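Local coordinates for protein nitrilotriacetate monooxygenase (Burkholderia pseudomallei, PDB 3SDO) that probably acts as an FMN-dependent monooxygenase of the NtaA/SnaA/DszA family, using molecular oxygen to oxidise its substrate, at residues Ile10-Gly18 with Ala49-Ala60; Pro106-Ser115 with Phe198-Arg207. One frame throughout, in Å; residues are numbered along the deposited sequence.

Interaction 1: residues Ile10-Gly18 with Ala49-Ala60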
loop_
_atom_site.group_PDB
_atom_site.type_symbol
_atom_site.label_atom_id
_atom_site.label_comp_id
_atom_site.label_asym_id
_atom_site.label_seq_id
_atom_site.Cartn_x
_atom_site.Cartn_y
_atom_site.Cartn_z
ATOM N N ILE A 10 -6.339 -16.521 -24.386
ATOM C CA ILE A 10 -6.164 -15.079 -24.314
ATOM C C ILE A 10 -6.098 -14.672 -22.847
ATOM O O ILE A 10 -7.028 -14.944 -22.079
ATOM C CB ILE A 10 -7.308 -14.354 -25.041
ATOM C CG1 ILE A 10 -7.301 -14.763 -26.522
ATOM C CG2 ILE A 10 -7.203 -12.813 -24.840
ATOM C CD1 ILE A 10 -8.486 -14.230 -27.324
ATOM N N HIS A 11 -4.970 -14.082 -22.430
ATOM C CA HIS A 11 -4.829 -13.622 -21.047
ATOM C C HIS A 11 -5.671 -12.360 -20.814
ATOM O O HIS A 11 -5.775 -11.511 -21.694
ATOM C CB HIS A 11 -3.357 -13.293 -20.720
ATOM C CG HIS A 11 -2.398 -14.426 -20.945
ATOM N ND1 HIS A 11 -2.194 -15.423 -20.012
ATOM C CD2 HIS A 11 -1.569 -14.703 -21.984
ATOM C CE1 HIS A 11 -1.298 -16.280 -20.483
ATOM N NE2 HIS A 11 -0.895 -15.861 -21.672
ATOM N N PHE A 12 -6.225 -12.211 -19.615
ATOM C CA PHE A 12 -6.919 -10.979 -19.236
ATOM C C PHE A 12 -6.466 -10.454 -17.907
ATOM O O PHE A 12 -6.219 -11.214 -16.956
ATOM C CB PHE A 12 -8.419 -11.213 -19.152
ATOM C CG PHE A 12 -9.057 -11.432 -20.493
ATOM C CD1 PHE A 12 -9.507 -10.371 -21.228
ATOM C CD2 PHE A 12 -9.172 -12.704 -21.013
ATOM C CE1 PHE A 12 -10.084 -10.564 -22.484
ATOM C CE2 PHE A 12 -9.750 -12.916 -22.230
ATOM C CZ PHE A 12 -10.203 -11.829 -22.984
ATOM N N GLY A 13 -6.413 -9.133 -17.833
ATOM C CA GLY A 13 -6.314 -8.416 -16.568
ATOM C C GLY A 13 -7.521 -7.509 -16.447
ATOM O O GLY A 13 -8.134 -7.165 -17.452
ATOM N N VAL A 14 -7.851 -7.086 -15.233
ATOM C CA VAL A 14 -8.926 -6.105 -15.046
ATOM C C VAL A 14 -8.430 -4.900 -14.255
ATOM O O VAL A 14 -7.889 -5.029 -13.137
ATOM C CB VAL A 14 -10.209 -6.746 -14.420
ATOM C CG1 VAL A 14 -9.921 -7.372 -13.062
ATOM C CG2 VAL A 14 -11.310 -5.758 -14.326
ATOM N N LEU A 15 -8.561 -3.742 -14.894
ATOM C CA LEU A 15 -8.350 -2.454 -14.259
ATOM C C LEU A 15 -9.536 -2.199 -13.355
ATOM O O LEU A 15 -10.664 -2.036 -13.838
ATOM C CB LEU A 15 -8.258 -1.331 -15.300
ATOM C CG LEU A 15 -8.382 0.111 -14.735
ATOM C CD1 LEU A 15 -7.191 0.399 -13.826
ATOM C CD2 LEU A 15 -8.534 1.208 -15.821
ATOM N N ILE A 16 -9.321 -2.149 -12.047
ATOM C CA ILE A 16 -10.428 -1.810 -11.160
ATOM C C ILE A 16 -10.281 -0.353 -10.757
ATOM O O ILE A 16 -9.625 -0.028 -9.769
ATOM C CB ILE A 16 -10.505 -2.744 -9.956
ATOM C CG1 ILE A 16 -10.434 -4.200 -10.421
ATOM C CG2 ILE A 16 -11.780 -2.495 -9.190
ATOM C CD1 ILE A 16 -10.525 -5.202 -9.292
ATOM N N GLN A 17 -10.865 0.527 -11.569
ATOM C CA GLN A 17 -10.801 1.956 -11.365
ATOM C C GLN A 17 -12.038 2.399 -10.577
ATOM O O GLN A 17 -12.831 3.196 -11.052
ATOM C CB GLN A 17 -10.749 2.660 -12.716
ATOM C CG GLN A 17 -10.316 4.107 -12.691
ATOM C CD GLN A 17 -8.814 4.278 -12.532
ATOM O OE1 GLN A 17 -8.159 3.473 -11.880
ATOM N NE2 GLN A 17 -8.272 5.367 -13.087
ATOM N N GLY A 18 -12.171 1.879 -9.360
ATOM C CA GLY A 18 -13.314 2.170 -8.522
ATOM C C GLY A 18 -14.592 1.931 -9.284
ATOM O O GLY A 18 -14.776 0.868 -9.886
ATOM N N ALA A 49 -13.826 -11.282 -10.806
ATOM C CA ALA A 49 -12.814 -11.513 -11.831
ATOM C C ALA A 49 -12.053 -12.831 -11.601
ATOM O O ALA A 49 -11.869 -13.616 -12.532
ATOM C CB ALA A 49 -11.836 -10.319 -11.905
ATOM N N GLU A 50 -11.642 -13.066 -10.361
ATOM C CA GLU A 50 -10.881 -14.254 -10.010
ATOM C C GLU A 50 -11.684 -15.522 -10.314
ATOM O O GLU A 50 -11.155 -16.502 -10.844
ATOM C CB GLU A 50 -10.491 -14.229 -8.525
ATOM C CG GLU A 50 -9.731 -15.463 -8.062
ATOM C CD GLU A 50 -9.267 -15.352 -6.615
ATOM O OE1 GLU A 50 -10.132 -15.368 -5.705
ATOM O OE2 GLU A 50 -8.040 -15.226 -6.389
ATOM N N ASN A 51 -12.959 -15.513 -9.959
ATOM C CA ASN A 51 -13.773 -16.703 -10.170
ATOM C C ASN A 51 -13.984 -17.029 -11.669
ATOM O O ASN A 51 -14.286 -18.167 -12.014
ATOM C CB ASN A 51 -15.121 -16.527 -9.480
ATOM C CG ASN A 51 -15.023 -16.608 -7.972
ATOM O OD1 ASN A 51 -14.002 -17.037 -7.415
ATOM N ND2 ASN A 51 -16.117 -16.248 -7.299
ATOM N N ALA A 52 -13.812 -16.028 -12.536
ATOM C CA ALA A 52 -13.952 -16.176 -13.993
ATOM C C ALA A 52 -12.636 -16.581 -14.681
ATOM O O ALA A 52 -12.595 -16.822 -15.897
ATOM C CB ALA A 52 -14.467 -14.843 -14.577
ATOM N N GLY A 53 -11.555 -16.629 -13.917
ATOM C CA GLY A 53 -10.250 -16.956 -14.476
ATOM C C GLY A 53 -9.454 -15.792 -15.046
ATOM O O GLY A 53 -8.474 -15.999 -15.764
ATOM N N ILE A 54 -9.840 -14.570 -14.707
ATOM C CA ILE A 54 -9.047 -13.402 -15.065
ATOM C C ILE A 54 -7.722 -13.451 -14.285
ATOM O O ILE A 54 -7.686 -13.739 -13.102
ATOM C CB ILE A 54 -9.859 -12.086 -14.858
ATOM C CG1 ILE A 54 -10.982 -12.029 -15.882
ATOM C CG2 ILE A 54 -8.983 -10.845 -15.009
ATOM C CD1 ILE A 54 -11.937 -10.829 -15.747
ATOM N N ALA A 55 -6.627 -13.202 -14.978
ATOM C CA ALA A 55 -5.273 -13.476 -14.425
ATOM C C ALA A 55 -4.822 -12.483 -13.350
ATOM O O ALA A 55 -4.084 -12.849 -12.433
ATOM C CB ALA A 55 -4.255 -13.464 -15.546
ATOM N N PHE A 56 -5.180 -11.210 -13.497
ATOM C CA PHE A 56 -4.730 -10.204 -12.515
ATOM C C PHE A 56 -5.719 -9.049 -12.391
ATOM O O PHE A 56 -6.469 -8.766 -13.325
ATOM C CB PHE A 56 -3.294 -9.692 -12.819
ATOM C CG PHE A 56 -3.147 -9.018 -14.125
ATOM C CD1 PHE A 56 -2.959 -9.759 -15.271
ATOM C CD2 PHE A 56 -3.229 -7.624 -14.238
ATOM C CE1 PHE A 56 -2.837 -9.130 -16.510
ATOM C CE2 PHE A 56 -3.116 -7.006 -15.458
ATOM C CZ PHE A 56 -2.932 -7.752 -16.601
ATOM N N ALA A 57 -5.743 -8.448 -11.203
ATOM C CA ALA A 57 -6.390 -7.165 -10.953
ATOM C C ALA A 57 -5.294 -6.102 -10.982
ATOM O O ALA A 57 -4.211 -6.322 -10.426
ATOM C CB ALA A 57 -7.118 -7.174 -9.574
ATOM N N PHE A 58 -5.580 -4.975 -11.639
ATOM C CA PHE A 58 -4.655 -3.864 -11.799
ATOM C C PHE A 58 -5.250 -2.602 -11.144
ATOM O O PHE A 58 -6.391 -2.211 -11.421
ATOM C CB PHE A 58 -4.341 -3.637 -13.288
ATOM C CG PHE A 58 -3.566 -2.364 -13.580
ATOM C CD1 PHE A 58 -2.459 -2.016 -12.829
ATOM C CD2 PHE A 58 -3.954 -1.524 -14.607
ATOM C CE1 PHE A 58 -1.749 -0.833 -13.088
ATOM C CE2 PHE A 58 -3.254 -0.341 -14.884
ATOM C CZ PHE A 58 -2.159 0.008 -14.125
ATOM N N ILE A 59 -4.474 -2.030 -10.232
ATOM C CA ILE A 59 -4.799 -0.811 -9.510
ATOM C C ILE A 59 -3.868 0.262 -10.031
ATOM O O ILE A 59 -2.669 0.263 -9.722
ATOM C CB ILE A 59 -4.628 -0.985 -7.991
ATOM C CG1 ILE A 59 -5.519 -2.123 -7.484
ATOM C CG2 ILE A 59 -4.999 0.311 -7.231
ATOM C CD1 ILE A 59 -7.027 -1.916 -7.781
ATOM N N ALA A 60 -4.427 1.121 -10.883
ATOM C CA ALA A 60 -3.764 2.303 -11.398
ATOM C C ALA A 60 -3.673 3.329 -10.272
ATOM O O ALA A 60 -4.291 3.165 -9.230
ATOM C CB ALA A 60 -4.554 2.900 -12.607
HETATM O O HOH W 1 -6.688 -14.527 -17.855
HETATM O O HOH W 2 -7.283 1.637 -10.334
#
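Val14 uses both of its backbone polar groups on the strand beside it: its N donates to Phe56 O (2.9 Å) and its O accepts from Phe58 N. Next, Ile16 N donates to Phe58 O (3.0 Å). Earlier in the pair Phe12 O takes Ala55 N at 2.8 Å, but with 141° at the hydrogen this bond is the more bent. The alternate residues turn the other way, the backbone of Gly13 bonding to Phe394 and Leu396 and that of Leu15 to Leu396, all on strand 393-396. Water 1 continues the pairing beyond Phe12, accepting from Phe12 N and donating to Gly53 O. At the far end water 2 donates to Ile16 O and to Gln17 OE1 (2.6 Å) and accepts weakly from Ala60 N; the bend of the Gln17 chain at chi2 (78°) brings the amide oxygen to this water. The two strands are parallel neighbours in the curled sheet of a luciferase-like TIM barrel, joined by helix 39-51 in a beta-alpha-beta crossover. Gly53, at positive phi, closes a Schellman motif in which Ile54 N bonds to Ala49 O and Gly53 N to Glu50 O. Side chains divide between the two faces of the sheet. With CG between the backbone N and the carbonyl carbon (chi1 61°), the Phe56 ring lies flat over Gly13, whose CA sits 3.5 Å from the ring centroid in a CH-pi contact. On that face Leu15 CD1 packs against Phe58 CD2 (3.8 Å) and Ala60 CB. Toward the helix, Val14 CG1 touches Ala49 CB at 3.7 Å, while Ile16 CD1 meets Ala57 CB.

Interaction 2: residues Pro106-Ser115 with Phe198-Arg207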
loop_
_atom_site.group_PDB
_atom_site.type_symbol
_atom_site.label_atom_id
_atom_site.label_comp_id
_atom_site.label_asym_id
_atom_site.label_seq_id
_atom_site.Cartn_x
_atom_site.Cartn_y
_atom_site.Cartn_z
ATOM N N PRO A 106 13.740 3.702 -3.994
ATOM C CA PRO A 106 13.810 2.307 -4.448
ATOM C C PRO A 106 13.838 1.271 -3.310
ATOM O O PRO A 106 13.245 0.209 -3.451
ATOM C CB PRO A 106 15.120 2.247 -5.253
ATOM C CG PRO A 106 15.812 3.527 -5.018
ATOM C CD PRO A 106 14.821 4.527 -4.560
ATOM N N TYR A 107 14.497 1.579 -2.196
ATOM C CA TYR A 107 14.511 0.627 -1.077
ATOM C C TYR A 107 13.100 0.386 -0.536
ATOM O O TYR A 107 12.731 -0.759 -0.232
ATOM C CB TYR A 107 15.478 1.066 0.038
ATOM C CG TYR A 107 15.912 -0.068 0.968
ATOM C CD1 TYR A 107 16.949 -0.939 0.616
ATOM C CD2 TYR A 107 15.277 -0.274 2.191
ATOM C CE1 TYR A 107 17.365 -1.969 1.481
ATOM C CE2 TYR A 107 15.664 -1.307 3.047
ATOM C CZ TYR A 107 16.711 -2.147 2.688
ATOM O OH TYR A 107 17.088 -3.163 3.539
ATOM N N ASN A 108 12.301 1.445 -0.441
ATOM C CA ASN A 108 10.920 1.318 0.030
ATOM C C ASN A 108 10.035 0.578 -0.979
ATOM O O ASN A 108 9.196 -0.225 -0.594
ATOM C CB ASN A 108 10.298 2.706 0.329
ATOM C CG ASN A 108 10.912 3.373 1.549
ATOM O OD1 ASN A 108 11.396 2.690 2.455
ATOM N ND2 ASN A 108 10.905 4.715 1.578
ATOM N N VAL A 109 10.188 0.895 -2.264
ATOM C CA VAL A 109 9.455 0.194 -3.311
ATOM C C VAL A 109 9.757 -1.291 -3.272
ATOM O O VAL A 109 8.849 -2.133 -3.283
ATOM C CB VAL A 109 9.774 0.785 -4.705
ATOM C CG1 VAL A 109 9.133 -0.078 -5.831
ATOM C CG2 VAL A 109 9.270 2.248 -4.770
ATOM N N ALA A 110 11.033 -1.620 -3.210
ATOM C CA ALA A 110 11.441 -3.009 -3.159
ATOM C C ALA A 110 10.797 -3.754 -1.973
ATOM O O ALA A 110 10.249 -4.863 -2.152
ATOM C CB ALA A 110 12.971 -3.104 -3.134
ATOM N N ARG A 111 10.828 -3.146 -0.789
ATOM C CA ARG A 111 10.270 -3.770 0.417
ATOM C C ARG A 111 8.769 -3.916 0.344
ATOM O O ARG A 111 8.238 -4.961 0.697
ATOM C CB ARG A 111 10.590 -2.958 1.684
ATOM C CG ARG A 111 12.041 -2.977 2.155
ATOM C CD ARG A 111 12.158 -2.332 3.522
ATOM N NE ARG A 111 11.541 -3.141 4.570
ATOM C CZ ARG A 111 10.979 -2.667 5.679
ATOM N NH1 ARG A 111 10.894 -1.363 5.909
ATOM N NH2 ARG A 111 10.469 -3.515 6.557
ATOM N N GLN A 112 8.078 -2.877 -0.114
ATOM C CA GLN A 112 6.629 -2.891 -0.077
ATOM C C GLN A 112 6.090 -3.873 -1.086
ATOM O O GLN A 112 5.234 -4.685 -0.737
ATOM C CB GLN A 112 6.026 -1.482 -0.242
ATOM C CG GLN A 112 6.312 -0.585 0.946
ATOM C CD GLN A 112 5.529 0.710 0.929
ATOM O OE1 GLN A 112 5.328 1.314 -0.117
ATOM N NE2 GLN A 112 5.078 1.144 2.102
ATOM N N PHE A 113 6.618 -3.859 -2.311
ATOM C CA PHE A 113 6.249 -4.881 -3.299
ATOM C C PHE A 113 6.706 -6.317 -2.943
ATOM O O PHE A 113 5.952 -7.265 -3.185
ATOM C CB PHE A 113 6.698 -4.501 -4.724
ATOM C CG PHE A 113 5.777 -3.538 -5.397
ATOM C CD1 PHE A 113 4.540 -3.957 -5.877
ATOM C CD2 PHE A 113 6.114 -2.212 -5.530
ATOM C CE1 PHE A 113 3.689 -3.071 -6.501
ATOM C CE2 PHE A 113 5.235 -1.329 -6.144
ATOM C CZ PHE A 113 4.011 -1.785 -6.615
ATOM N N ALA A 114 7.903 -6.480 -2.368
ATOM C CA ALA A 114 8.368 -7.825 -1.916
ATOM C C ALA A 114 7.479 -8.408 -0.803
ATOM O O ALA A 114 7.231 -9.614 -0.761
ATOM C CB ALA A 114 9.809 -7.787 -1.459
ATOM N N SER A 115 6.970 -7.531 0.055
ATOM C CA SER A 115 6.132 -7.936 1.176
ATOM C C SER A 115 4.750 -8.333 0.659
ATOM O O SER A 115 4.209 -9.369 1.052
ATOM C CB SER A 115 6.100 -6.819 2.239
ATOM O OG SER A 115 5.323 -7.133 3.382
ATOM N N PHE A 198 20.900 7.268 -7.937
ATOM C CA PHE A 198 20.707 6.591 -6.645
ATOM C C PHE A 198 21.996 5.994 -6.099
ATOM O O PHE A 198 22.849 5.561 -6.860
ATOM C CB PHE A 198 19.642 5.481 -6.750
ATOM C CG PHE A 198 18.313 5.971 -7.261
ATOM C CD1 PHE A 198 17.395 6.577 -6.394
ATOM C CD2 PHE A 198 17.982 5.841 -8.610
ATOM C CE1 PHE A 198 16.164 7.058 -6.875
ATOM C CE2 PHE A 198 16.754 6.307 -9.093
ATOM C CZ PHE A 198 15.846 6.916 -8.219
ATOM N N SER A 199 22.098 6.000 -4.769
ATOM C CA SER A 199 23.140 5.274 -4.039
ATOM C C SER A 199 22.480 4.428 -2.954
ATOM O O SER A 199 21.925 4.969 -1.995
ATOM C CB SER A 199 24.143 6.249 -3.420
ATOM O OG SER A 199 24.804 6.977 -4.436
ATOM N N VAL A 200 22.535 3.098 -3.126
ATOM C CA VAL A 200 21.832 2.144 -2.255
ATOM C C VAL A 200 22.699 0.892 -2.016
ATOM O O VAL A 200 22.997 0.137 -2.943
ATOM C CB VAL A 200 20.472 1.716 -2.872
ATOM C CG1 VAL A 200 19.767 0.630 -1.999
ATOM C CG2 VAL A 200 19.573 2.933 -3.097
ATOM N N GLU A 201 23.095 0.682 -0.771
ATOM C CA GLU A 201 24.012 -0.392 -0.436
ATOM C C GLU A 201 23.326 -1.754 -0.386
ATOM O O GLU A 201 23.889 -2.750 -0.862
ATOM C CB GLU A 201 24.684 -0.081 0.890
ATOM C CG GLU A 201 25.727 -1.075 1.332
ATOM C CD GLU A 201 26.371 -0.636 2.625
ATOM O OE1 GLU A 201 27.227 0.263 2.571
ATOM O OE2 GLU A 201 25.990 -1.170 3.693
ATOM N N GLY A 202 22.123 -1.797 0.192
ATOM C CA GLY A 202 21.468 -3.078 0.481
ATOM C C GLY A 202 22.221 -3.772 1.604
ATOM O O GLY A 202 23.065 -3.159 2.249
ATOM N N PRO A 203 21.892 -5.043 1.888
ATOM C CA PRO A 203 20.880 -5.847 1.258
ATOM C C PRO A 203 19.474 -5.448 1.690
ATOM O O PRO A 203 19.294 -4.676 2.639
ATOM C CB PRO A 203 21.169 -7.261 1.780
ATOM C CG PRO A 203 22.326 -7.153 2.734
ATOM C CD PRO A 203 22.467 -5.718 3.063
ATOM N N LEU A 204 18.493 -5.989 0.982
ATOM C CA LEU A 204 17.101 -5.910 1.399
ATOM C C LEU A 204 16.861 -6.795 2.621
ATOM O O LEU A 204 17.566 -7.810 2.803
ATOM C CB LEU A 204 16.208 -6.369 0.252
ATOM C CG LEU A 204 14.753 -5.884 0.282
ATOM C CD1 LEU A 204 14.653 -4.339 0.230
ATOM C CD2 LEU A 204 13.968 -6.482 -0.864
ATOM N N ASN A 205 15.851 -6.431 3.428
ATOM C CA ASN A 205 15.504 -7.172 4.646
ATOM C C ASN A 205 14.232 -8.017 4.503
ATOM O O ASN A 205 13.502 -8.248 5.465
ATOM C CB ASN A 205 15.446 -6.254 5.880
ATOM C CG ASN A 205 14.416 -5.156 5.760
ATOM O OD1 ASN A 205 13.761 -5.010 4.733
ATOM N ND2 ASN A 205 14.277 -4.369 6.821
ATOM N N ILE A 206 14.001 -8.513 3.292
ATOM C CA ILE A 206 12.936 -9.484 3.053
ATOM C C ILE A 206 13.345 -10.380 1.885
ATOM O O ILE A 206 14.065 -9.954 0.959
ATOM C CB ILE A 206 11.590 -8.799 2.809
ATOM C CG1 ILE A 206 10.471 -9.839 2.727
ATOM C CG2 ILE A 206 11.659 -7.925 1.541
ATOM C CD1 ILE A 206 9.058 -9.222 2.718
ATOM N N ARG A 207 12.900 -11.627 1.958
ATOM C CA ARG A 207 13.290 -12.666 1.000
ATOM C C ARG A 207 12.492 -12.582 -0.308
ATOM O O ARG A 207 11.598 -11.727 -0.461
ATOM C CB ARG A 207 13.094 -14.048 1.629
ATOM C CG ARG A 207 11.637 -14.390 1.985
ATOM C CD ARG A 207 11.484 -15.871 2.147
ATOM N NE ARG A 207 11.699 -16.545 0.863
ATOM C CZ ARG A 207 12.069 -17.804 0.717
ATOM N NH1 ARG A 207 12.264 -18.579 1.784
ATOM N NH2 ARG A 207 12.243 -18.299 -0.514
HETATM O O HOH W 3 10.993 -5.963 5.184
HETATM O O HOH W 4 8.988 -11.580 -1.613
#
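Leu204 drives its CD1 methyl over one face of the Tyr107 ring, 4.0 Å from the centroid and 18° off the normal, a CH-pi contact offset toward the rim. The same methyl meets Arg111 CG at 3.5 Å and also touches Ala110 CB, so this one branch fits among three side chains of the helix. Tyr107 has CG anti to its own N (chi1 -160°), which carries the ring outward to the loop; there its OH donates to Pro203 O at 2.8 Å, in the carbonyl plane and on a lone pair. One helical turn beyond Ala110, Ala114 CB abuts Ile206 CG2 (3.5 Å), and Ile206 CD1 reaches Ser115 CA. Helix 106-119 follows strand 94-100 in the luciferase-like TIM barrel, and the segment 198-207 runs along its outer side as part of the excursion between barrel strands 124-129 and 215-218. A cis peptide bond precedes Pro203 in this otherwise largely irregular segment. Packing is sparser at Val200, whose CG1 stands 4.2 Å from Tyr107 CD1 and CG2 4.3 Å from Pro106 CG; Phe198 closes up again, CE1 lying 3.7 Å from Pro106 CD. In contrast to the tight Leu204 and Ile206 packing, the side at Arg111, Asn205 and Arg207 is looser and hydrated. Water 3 accepts from Arg111 NH2 and lies near Asn205 OD1, and water 4 donates to both Ala114 O and Arg207 O. Asn205 ND2 lies over one face of the guanidinium, the amide plane turned 65° from it, and OD1 is 2.9 Å from Arg111 NE. The second subunit adjoins this side: its Asp61 forms a salt bridge with Arg111 NH2, its Val65 packs on Asn205, and its Ser81 OG bonds to Ser115 OG.

Along the chain the segments of interaction 1 both precede those of interaction 2; the centres lie 27 Å apart and the nearest atoms about 8 Å. Both belong to the one luciferase-like TIM-barrel domain. Interaction 1 pairs strands 11-15 and 56-59 about 10 Å from the centre of the chain; interaction 2 lies about 24 Å out, on helix 106-119. Strand 94-100, next to 56-59 in the sheet, leads into that helix and connects the two regions. Asp61, just after segment 49-60 and predicted to bind FMN, is in the second subunit the salt-bridge partner of Arg111, so the outer contact adjoins the partner's predicted flavin site.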